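Long-range contact in alpha-L-rhamnosidase (Streptomyces avermitilis, PDB 3W5M), which hydrolyses terminal non-reducing alpha-L-rhamnose residues from plant glycosides and gum arabic and binds L-rhamnose through a calcium-dependent carbohydrate-binding module: residues A[135-149]-A[279-292]. Numbering follows the deposited sequence.
Sequences LEGSSWIWFPEGEPA and PAAKVAAAWGAGPW
W140 and W292 lie face to face: the six-membered ring of W140 and the five-membered ring of W292 have centroids 4.3 Å apart and planes at 25°, an offset stack in which CE3 of W292 sits over the CG–CD2 bond of W140. W140 reaches this place with CG anti to its own carbonyl carbon (chi1 -65°). CH2 of W292 extends past the stack to A149, whose methyl also meets P291. Where 135-138 begins the contact, W287 presents a ring face to E136: E136 CG stands 3.7 Å from the centroid of the W287 six-membered ring, a CH-pi contact, while the carboxylate lies almost parallel to the ring.

The backbones of 139-142 and 282-286 pair antiparallel, bringing together two segments from near the sequence ends of the region assigned to CBM67. W140 N donates to A285 O at 2.8 Å, nearly in line with the carbonyl, and W142 and K282 exchange two bonds. The register shifts by one between W140 and I141, where A284 and A285 both face W140, a classic beta bulge: A284 N binds W140 O at 2.7 Å, whereas the bond from A285 N is weak.

At the polar edge, W140 NE1 donates to a water that is also held by G288 N and A289 O, tying the indole to the turn after the strand. A second water joins E147 OE1 to K282 NZ, which at 4.2 Å are too far apart for a salt bridge. An alanine in place of W140 would probably leave one face of W292 without its stacking partner, and the water without its indole donor, so that W292 is held less firmly against D179.

W292 NE1 donates a hydrogen bond to D179, which ligates the calcium ion and binds rhamnose, and its ring meets W203 edge-to-face. W292 is thus consistent with a second-shell residue that holds D179 and W203 in place, with W140 supporting it from behind.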
ATOM      1  N   LEU A 135      11.664  -6.636 -31.821  1.00 27.56           N
ATOM      2  CA  LEU A 135      12.942  -6.719 -32.517  1.00 26.27           C
ATOM      3  C   LEU A 135      13.063  -7.971 -33.382  1.00 26.56           C
ATOM      4  O   LEU A 135      14.092  -8.193 -34.031  1.00 26.78           O
ATOM      5  CB  LEU A 135      14.070  -6.666 -31.488  1.00 23.89           C
ATOM      6  CG  LEU A 135      14.139  -5.344 -30.718  1.00 23.98           C
ATOM      7  CD1 LEU A 135      15.168  -5.521 -29.616  1.00 24.25           C
ATOM      8  CD2 LEU A 135      14.526  -4.196 -31.666  1.00 24.88           C
ATOM      9  N   GLU A 136      12.004  -8.781 -33.400  1.00 29.44           N
ATOM     10  CA  GLU A 136      11.961 -10.034 -34.157  1.00 30.17           C
ATOM     11  C   GLU A 136      12.121  -9.767 -35.648  1.00 30.33           C
ATOM     12  O   GLU A 136      11.540  -8.831 -36.196  1.00 33.36           O
ATOM     13  CB  GLU A 136      10.643 -10.773 -33.889  1.00 34.77           C
ATOM     14  CG  GLU A 136      10.409 -11.001 -32.408  1.00 41.05           C
ATOM     15  CD  GLU A 136       9.344 -12.041 -32.091  1.00 47.35           C
ATOM     16  OE1 GLU A 136       9.121 -12.974 -32.901  1.00 48.41           O
ATOM     17  OE2 GLU A 136       8.740 -11.928 -31.004  1.00 49.10           O
ATOM     18  N   GLY A 137      12.935 -10.577 -36.299  1.00 29.35           N
ATOM     19  CA  GLY A 137      13.259 -10.333 -37.700  1.00 26.49           C
ATOM     20  C   GLY A 137      14.494  -9.465 -37.881  1.00 25.70           C
ATOM     21  O   GLY A 137      15.002  -9.375 -38.987  1.00 25.71           O
ATOM     22  N   SER A 138      14.989  -8.838 -36.808  1.00 23.81           N
ATOM     23  CA  SER A 138      16.162  -7.993 -36.904  1.00 22.67           C
ATOM     24  C   SER A 138      17.426  -8.747 -36.484  1.00 22.47           C
ATOM     25  O   SER A 138      17.366  -9.908 -36.036  1.00 20.62           O
ATOM     26  CB  SER A 138      15.998  -6.732 -36.055  1.00 23.35           C
ATOM     27  OG  SER A 138      16.955  -5.789 -36.482  1.00 28.50           O
ATOM     28  N   SER A 139      18.562  -8.089 -36.657  1.00 20.44           N
ATOM     29  CA  SER A 139      19.853  -8.680 -36.303  1.00 21.72           C
ATOM     30  C   SER A 139      20.644  -7.730 -35.449  1.00 20.54           C
ATOM     31  O   SER A 139      20.572  -6.495 -35.643  1.00 18.80           O
ATOM     32  CB  SER A 139      20.633  -8.947 -37.574  1.00 22.36           C
ATOM     33  OG  SER A 139      19.944  -9.912 -38.340  1.00 27.29           O
ATOM     34  N   TRP A 140      21.406  -8.284 -34.498  1.00 19.81           N
ATOM     35  CA  TRP A 140      22.406  -7.513 -33.775  1.00 19.39           C
ATOM     36  C   TRP A 140      23.582  -7.309 -34.705  1.00 19.20           C
ATOM     37  O   TRP A 140      24.066  -8.278 -35.293  1.00 19.84           O
ATOM     38  CB  TRP A 140      22.922  -8.259 -32.548  1.00 18.58           C
ATOM     39  CG  TRP A 140      21.880  -8.472 -31.496  1.00 20.25           C
ATOM     40  CD1 TRP A 140      21.026  -9.514 -31.403  1.00 18.81           C
ATOM     41  CD2 TRP A 140      21.647  -7.650 -30.350  1.00 19.60           C
ATOM     42  NE1 TRP A 140      20.223  -9.375 -30.290  1.00 20.76           N
ATOM     43  CE2 TRP A 140      20.589  -8.240 -29.621  1.00 20.14           C
ATOM     44  CE3 TRP A 140      22.226  -6.463 -29.869  1.00 19.76           C
ATOM     45  CZ2 TRP A 140      20.106  -7.700 -28.417  1.00 20.84           C
ATOM     46  CZ3 TRP A 140      21.730  -5.912 -28.697  1.00 20.30           C
ATOM     47  CH2 TRP A 140      20.678  -6.536 -27.976  1.00 19.52           C
ATOM     48  N   ILE A 141      24.006  -6.059 -34.882  1.00 17.59           N
ATOM     49  CA  ILE A 141      25.112  -5.772 -35.788  1.00 18.08           C
ATOM     50  C   ILE A 141      26.247  -5.038 -35.092  1.00 17.54           C
ATOM     51  O   ILE A 141      26.060  -4.415 -34.031  1.00 18.14           O
ATOM     52  CB  ILE A 141      24.667  -5.004 -37.072  1.00 17.85           C
ATOM     53  CG1 ILE A 141      24.069  -3.634 -36.753  1.00 17.53           C
ATOM     54  CG2 ILE A 141      23.685  -5.827 -37.848  1.00 17.96           C
ATOM     55  CD1 ILE A 141      23.989  -2.744 -37.983  1.00 17.92           C
ATOM     56  N   TRP A 142      27.443  -5.136 -35.686  1.00 18.68           N
ATOM     57  CA  TRP A 142      28.601  -4.388 -35.225  1.00 18.24           C
ATOM     58  C   TRP A 142      29.496  -4.122 -36.406  1.00 17.79           C
ATOM     59  O   TRP A 142      29.182  -4.512 -37.526  1.00 18.19           O
ATOM     60  CB  TRP A 142      29.345  -5.202 -34.128  1.00 18.29           C
ATOM     61  CG  TRP A 142      30.271  -4.409 -33.323  1.00 22.55           C
ATOM     62  CD1 TRP A 142      31.643  -4.538 -33.283  1.00 22.46           C
ATOM     63  CD2 TRP A 142      29.940  -3.368 -32.392  1.00 23.39           C
ATOM     64  NE1 TRP A 142      32.170  -3.640 -32.391  1.00 24.42           N
ATOM     65  CE2 TRP A 142      31.162  -2.904 -31.833  1.00 24.76           C
ATOM     66  CE3 TRP A 142      28.735  -2.770 -31.985  1.00 25.76           C
ATOM     67  CZ2 TRP A 142      31.218  -1.852 -30.892  1.00 26.11           C
ATOM     68  CZ3 TRP A 142      28.794  -1.728 -31.032  1.00 26.40           C
ATOM     69  CH2 TRP A 142      30.034  -1.289 -30.504  1.00 25.60           C
ATOM     70  N   PHE A 143      30.609  -3.445 -36.160  1.00 18.54           N
ATOM     71  CA  PHE A 143      31.665  -3.347 -37.157  1.00 19.92           C
ATOM     72  C   PHE A 143      32.261  -4.753 -37.431  1.00 21.32           C
ATOM     73  O   PHE A 143      32.328  -5.587 -36.499  1.00 21.48           O
ATOM     74  CB  PHE A 143      32.739  -2.357 -36.693  1.00 19.50           C
ATOM     75  CG  PHE A 143      33.840  -2.172 -37.706  1.00 20.33           C
ATOM     76  CD1 PHE A 143      33.683  -1.274 -38.760  1.00 19.14           C
ATOM     77  CD2 PHE A 143      34.984  -2.978 -37.669  1.00 21.89           C
ATOM     78  CE1 PHE A 143      34.676  -1.128 -39.714  1.00 19.87           C
ATOM     79  CE2 PHE A 143      35.968  -2.855 -38.646  1.00 21.54           C
ATOM     80  CZ  PHE A 143      35.820  -1.924 -39.663  1.00 23.11           C
ATOM     81  N   PRO A 144      32.657  -5.036 -38.694  1.00 21.25           N
ATOM     82  CA  PRO A 144      33.207  -6.361 -39.005  1.00 21.92           C
ATOM     83  C   PRO A 144      34.610  -6.522 -38.442  1.00 23.15           C
ATOM     84  O   PRO A 144      35.599  -6.384 -39.171  1.00 21.77           O
ATOM     85  CB  PRO A 144      33.224  -6.393 -40.545  1.00 22.71           C
ATOM     86  CG  PRO A 144      33.285  -4.941 -40.948  1.00 22.57           C
ATOM     87  CD  PRO A 144      32.395  -4.261 -39.930  1.00 22.16           C
ATOM     88  N   GLU A 145      34.677  -6.781 -37.143  1.00 24.31           N
ATOM     89  CA  GLU A 145      35.940  -7.107 -36.462  1.00 25.88           C
ATOM     90  C   GLU A 145      35.692  -8.367 -35.616  1.00 25.95           C
ATOM     91  O   GLU A 145      34.818  -8.380 -34.747  1.00 24.29           O
ATOM     92  CB  GLU A 145      36.431  -5.934 -35.601  1.00 24.57           C
ATOM     93  CG  GLU A 145      35.379  -5.345 -34.675  1.00 26.39           C
ATOM     94  CD  GLU A 145      35.778  -4.009 -34.044  1.00 28.11           C
ATOM     95  OE1 GLU A 145      36.946  -3.578 -34.170  1.00 30.61           O
ATOM     96  OE2 GLU A 145      34.914  -3.380 -33.405  1.00 29.81           O
ATOM     97  N   GLY A 146      36.424  -9.435 -35.913  1.00 26.95           N
ATOM     98  CA  GLY A 146      36.269 -10.713 -35.211  1.00 28.39           C
ATOM     99  C   GLY A 146      34.838 -11.245 -35.083  1.00 29.53           C
ATOM    100  O   GLY A 146      34.072 -11.323 -36.060  1.00 28.00           O
ATOM    101  N   GLU A 147      34.507 -11.628 -33.858  1.00 28.00           N
ATOM    102  CA  GLU A 147      33.254 -12.284 -33.525  1.00 30.39           C
ATOM    103  C   GLU A 147      32.606 -11.450 -32.410  1.00 25.86           C
ATOM    104  O   GLU A 147      32.781 -11.726 -31.216  1.00 23.54           O
ATOM    105  CB  GLU A 147      33.576 -13.703 -33.052  1.00 36.62           C
ATOM    106  CG  GLU A 147      32.389 -14.629 -32.940  1.00 47.73           C
ATOM    107  CD  GLU A 147      32.012 -15.250 -34.277  1.00 56.38           C
ATOM    108  OE1 GLU A 147      31.700 -14.480 -35.219  1.00 60.84           O
ATOM    109  OE2 GLU A 147      32.009 -16.506 -34.377  1.00 60.15           O
ATOM    110  N   PRO A 148      31.903 -10.376 -32.795  1.00 23.40           N
ATOM    111  CA  PRO A 148      31.483  -9.405 -31.783  1.00 22.31           C
ATOM    112  C   PRO A 148      30.537  -9.931 -30.701  1.00 22.94           C
ATOM    113  O   PRO A 148      30.560  -9.418 -29.570  1.00 23.56           O
ATOM    114  CB  PRO A 148      30.826  -8.283 -32.621  1.00 22.45           C
ATOM    115  CG  PRO A 148      31.370  -8.482 -34.007  1.00 24.75           C
ATOM    116  CD  PRO A 148      31.501  -9.967 -34.155  1.00 22.70           C
ATOM    117  N   ALA A 149      29.738 -10.939 -31.019  1.00 22.74           N
ATOM    118  CA  ALA A 149      28.838 -11.537 -30.042  1.00 24.14           C
ATOM    119  C   ALA A 149      29.637 -12.217 -28.915  1.00 26.55           C
ATOM    120  O   ALA A 149      29.173 -12.301 -27.783  1.00 25.70           O
ATOM    121  CB  ALA A 149      27.888 -12.516 -30.715  1.00 25.37           C
ATOM    122  N   PRO A 279      33.043  -0.366 -44.958  1.00 22.69           N
ATOM    123  CA  PRO A 279      32.604  -1.744 -45.180  1.00 21.34           C
ATOM    124  C   PRO A 279      31.179  -1.972 -44.708  1.00 22.25           C
ATOM    125  O   PRO A 279      30.646  -1.171 -43.914  1.00 21.92           O
ATOM    126  CB  PRO A 279      33.544  -2.564 -44.282  1.00 21.94           C
ATOM    127  CG  PRO A 279      34.101  -1.599 -43.297  1.00 20.57           C
ATOM    128  CD  PRO A 279      34.116  -0.264 -43.954  1.00 22.08           C
ATOM    129  N   ALA A 280      30.555  -3.053 -45.168  1.00 21.56           N
ATOM    130  CA  ALA A 280      29.245  -3.445 -44.658  1.00 20.01           C
ATOM    131  C   ALA A 280      29.346  -3.798 -43.170  1.00 20.98           C
ATOM    132  O   ALA A 280      30.345  -4.383 -42.734  1.00 20.77           O
ATOM    133  CB  ALA A 280      28.709  -4.651 -45.424  1.00 20.45           C
ATOM    134  N   ALA A 281      28.314  -3.445 -42.397  1.00 19.43           N
ATOM    135  CA  ALA A 281      28.193  -3.919 -41.034  1.00 19.63           C
ATOM    136  C   ALA A 281      28.127  -5.450 -41.027  1.00 20.10           C
ATOM    137  O   ALA A 281      27.673  -6.066 -42.004  1.00 21.46           O
ATOM    138  CB  ALA A 281      26.961  -3.324 -40.357  1.00 17.66           C
ATOM    139  N   LYS A 282      28.593  -6.048 -39.938  1.00 19.10           N
ATOM    140  CA  LYS A 282      28.553  -7.490 -39.740  1.00 20.42           C
ATOM    141  C   LYS A 282      27.424  -7.850 -38.776  1.00 20.99           C
ATOM    142  O   LYS A 282      27.271  -7.222 -37.719  1.00 21.07           O
ATOM    143  CB  LYS A 282      29.891  -7.946 -39.138  1.00 21.15           C
ATOM    144  CG  LYS A 282      30.002  -9.455 -38.945  1.00 26.40           C
ATOM    145  CD  LYS A 282      31.225  -9.796 -38.118  1.00 29.31           C
ATOM    146  CE  LYS A 282      31.153 -11.234 -37.598  1.00 31.92           C
ATOM    147  NZ  LYS A 282      30.812 -12.199 -38.676  1.00 31.80           N
ATOM    148  N   VAL A 283      26.652  -8.880 -39.138  1.00 20.23           N
ATOM    149  CA  VAL A 283      25.659  -9.429 -38.217  1.00 19.73           C
ATOM    150  C   VAL A 283      26.455 -10.173 -37.138  1.00 19.77           C
ATOM    151  O   VAL A 283      27.267 -11.086 -37.451  1.00 19.45           O
ATOM    152  CB  VAL A 283      24.670 -10.368 -38.926  1.00 18.97           C
ATOM    153  CG1 VAL A 283      23.765 -11.092 -37.918  1.00 18.13           C
ATOM    154  CG2 VAL A 283      23.821  -9.608 -39.937  1.00 20.32           C
ATOM    155  N   ALA A 284      26.247  -9.767 -35.885  1.00 19.43           N
ATOM    156  CA  ALA A 284      26.862 -10.431 -34.719  1.00 20.62           C
ATOM    157  C   ALA A 284      26.023 -11.644 -34.281  1.00 21.15           C
ATOM    158  O   ALA A 284      26.567 -12.664 -33.850  1.00 20.85           O
ATOM    159  CB  ALA A 284      27.033  -9.437 -33.549  1.00 19.81           C
ATOM    160  N   ALA A 285      24.699 -11.519 -34.386  1.00 20.94           N
ATOM    161  CA  ALA A 285      23.731 -12.594 -34.074  1.00 21.39           C
ATOM    162  C   ALA A 285      22.366 -12.156 -34.544  1.00 21.44           C
ATOM    163  O   ALA A 285      22.034 -10.966 -34.451  1.00 21.31           O
ATOM    164  CB  ALA A 285      23.666 -12.848 -32.573  1.00 20.73           C
ATOM    165  N   ALA A 286      21.561 -13.118 -35.000  1.00 21.17           N
ATOM    166  CA  ALA A 286      20.157 -12.852 -35.263  1.00 22.17           C
ATOM    167  C   ALA A 286      19.478 -12.602 -33.907  1.00 22.65           C
ATOM    168  O   ALA A 286      19.992 -13.001 -32.835  1.00 20.90           O
ATOM    169  CB  ALA A 286      19.506 -14.027 -35.976  1.00 22.82           C
ATOM    170  N   TRP A 287      18.329 -11.931 -33.939  1.00 22.14           N
ATOM    171  CA  TRP A 287      17.608 -11.736 -32.698  1.00 22.79           C
ATOM    172  C   TRP A 287      17.307 -13.097 -32.074  1.00 22.52           C
ATOM    173  O   TRP A 287      16.894 -14.024 -32.758  1.00 24.32           O
ATOM    174  CB  TRP A 287      16.315 -10.993 -32.943  1.00 21.62           C
ATOM    175  CG  TRP A 287      15.546 -10.800 -31.693  1.00 23.58           C
ATOM    176  CD1 TRP A 287      15.736  -9.846 -30.743  1.00 22.19           C
ATOM    177  CD2 TRP A 287      14.448 -11.607 -31.248  1.00 24.20           C
ATOM    178  NE1 TRP A 287      14.812 -10.011 -29.722  1.00 23.01           N
ATOM    179  CE2 TRP A 287      14.017 -11.084 -30.016  1.00 23.24           C
ATOM    180  CE3 TRP A 287      13.801 -12.735 -31.770  1.00 27.19           C
ATOM    181  CZ2 TRP A 287      12.938 -11.642 -29.294  1.00 26.20           C
ATOM    182  CZ3 TRP A 287      12.734 -13.299 -31.042  1.00 28.98           C
ATOM    183  CH2 TRP A 287      12.315 -12.737 -29.828  1.00 28.46           C
ATOM    184  N   GLY A 288      17.538 -13.214 -30.778  1.00 24.82           N
ATOM    185  CA  GLY A 288      17.311 -14.500 -30.127  1.00 26.97           C
ATOM    186  C   GLY A 288      18.581 -15.290 -29.973  1.00 28.53           C
ATOM    187  O   GLY A 288      18.689 -16.121 -29.060  1.00 28.05           O
ATOM    188  N   ALA A 289      19.548 -15.035 -30.853  1.00 28.58           N
ATOM    189  CA  ALA A 289      20.877 -15.646 -30.756  1.00 28.63           C
ATOM    190  C   ALA A 289      21.866 -14.786 -29.969  1.00 30.51           C
ATOM    191  O   ALA A 289      21.502 -13.769 -29.378  1.00 31.52           O
ATOM    192  CB  ALA A 289      21.417 -15.946 -32.145  1.00 29.72           C
ATOM    193  N   GLY A 290      23.131 -15.202 -29.944  1.00 29.47           N
ATOM    194  CA  GLY A 290      24.166 -14.474 -29.186  1.00 28.64           C
ATOM    195  C   GLY A 290      23.945 -14.603 -27.688  1.00 29.39           C
ATOM    196  O   GLY A 290      23.131 -15.423 -27.252  1.00 32.80           O
ATOM    197  N   PRO A 291      24.656 -13.805 -26.887  1.00 28.30           N
ATOM    198  CA  PRO A 291      24.432 -13.881 -25.437  1.00 28.84           C
ATOM    199  C   PRO A 291      23.199 -13.129 -24.954  1.00 29.14           C
ATOM    200  O   PRO A 291      22.899 -13.156 -23.753  1.00 29.57           O
ATOM    201  CB  PRO A 291      25.674 -13.212 -24.858  1.00 28.62           C
ATOM    202  CG  PRO A 291      26.169 -12.307 -25.933  1.00 28.45           C
ATOM    203  CD  PRO A 291      25.734 -12.871 -27.244  1.00 27.55           C
ATOM    204  N   TRP A 292      22.492 -12.448 -25.868  1.00 27.42           N
ATOM    205  CA  TRP A 292      21.508 -11.460 -25.456  1.00 25.54           C
ATOM    206  C   TRP A 292      20.084 -12.002 -25.295  1.00 27.74           C
ATOM    207  O   TRP A 292      19.261 -11.365 -24.623  1.00 30.83           O
ATOM    208  CB  TRP A 292      21.534 -10.265 -26.411  1.00 24.32           C
ATOM    209  CG  TRP A 292      22.876  -9.613 -26.517  1.00 22.21           C
ATOM    210  CD1 TRP A 292      23.518  -8.888 -25.553  1.00 22.62           C
ATOM    211  CD2 TRP A 292      23.740  -9.616 -27.662  1.00 23.11           C
ATOM    212  NE1 TRP A 292      24.741  -8.452 -26.024  1.00 24.32           N
ATOM    213  CE2 TRP A 292      24.891  -8.855 -27.319  1.00 22.89           C
ATOM    214  CE3 TRP A 292      23.637 -10.151 -28.966  1.00 23.63           C
ATOM    215  CZ2 TRP A 292      25.949  -8.648 -28.209  1.00 22.87           C
ATOM    216  CZ3 TRP A 292      24.697  -9.934 -29.861  1.00 23.13           C
ATOM    217  CH2 TRP A 292      25.829  -9.189 -29.475  1.00 21.97           C
TER
HETATM  218  O   HOH W   1      19.485 -11.939 -29.161  1.00 23.06           O
HETATM  219  O   HOH W   2      30.837 -14.640 -37.573  1.00 56.79           O
HETATM  220  O   HOH W   3      29.301 -12.567 -33.512  1.00 28.94           O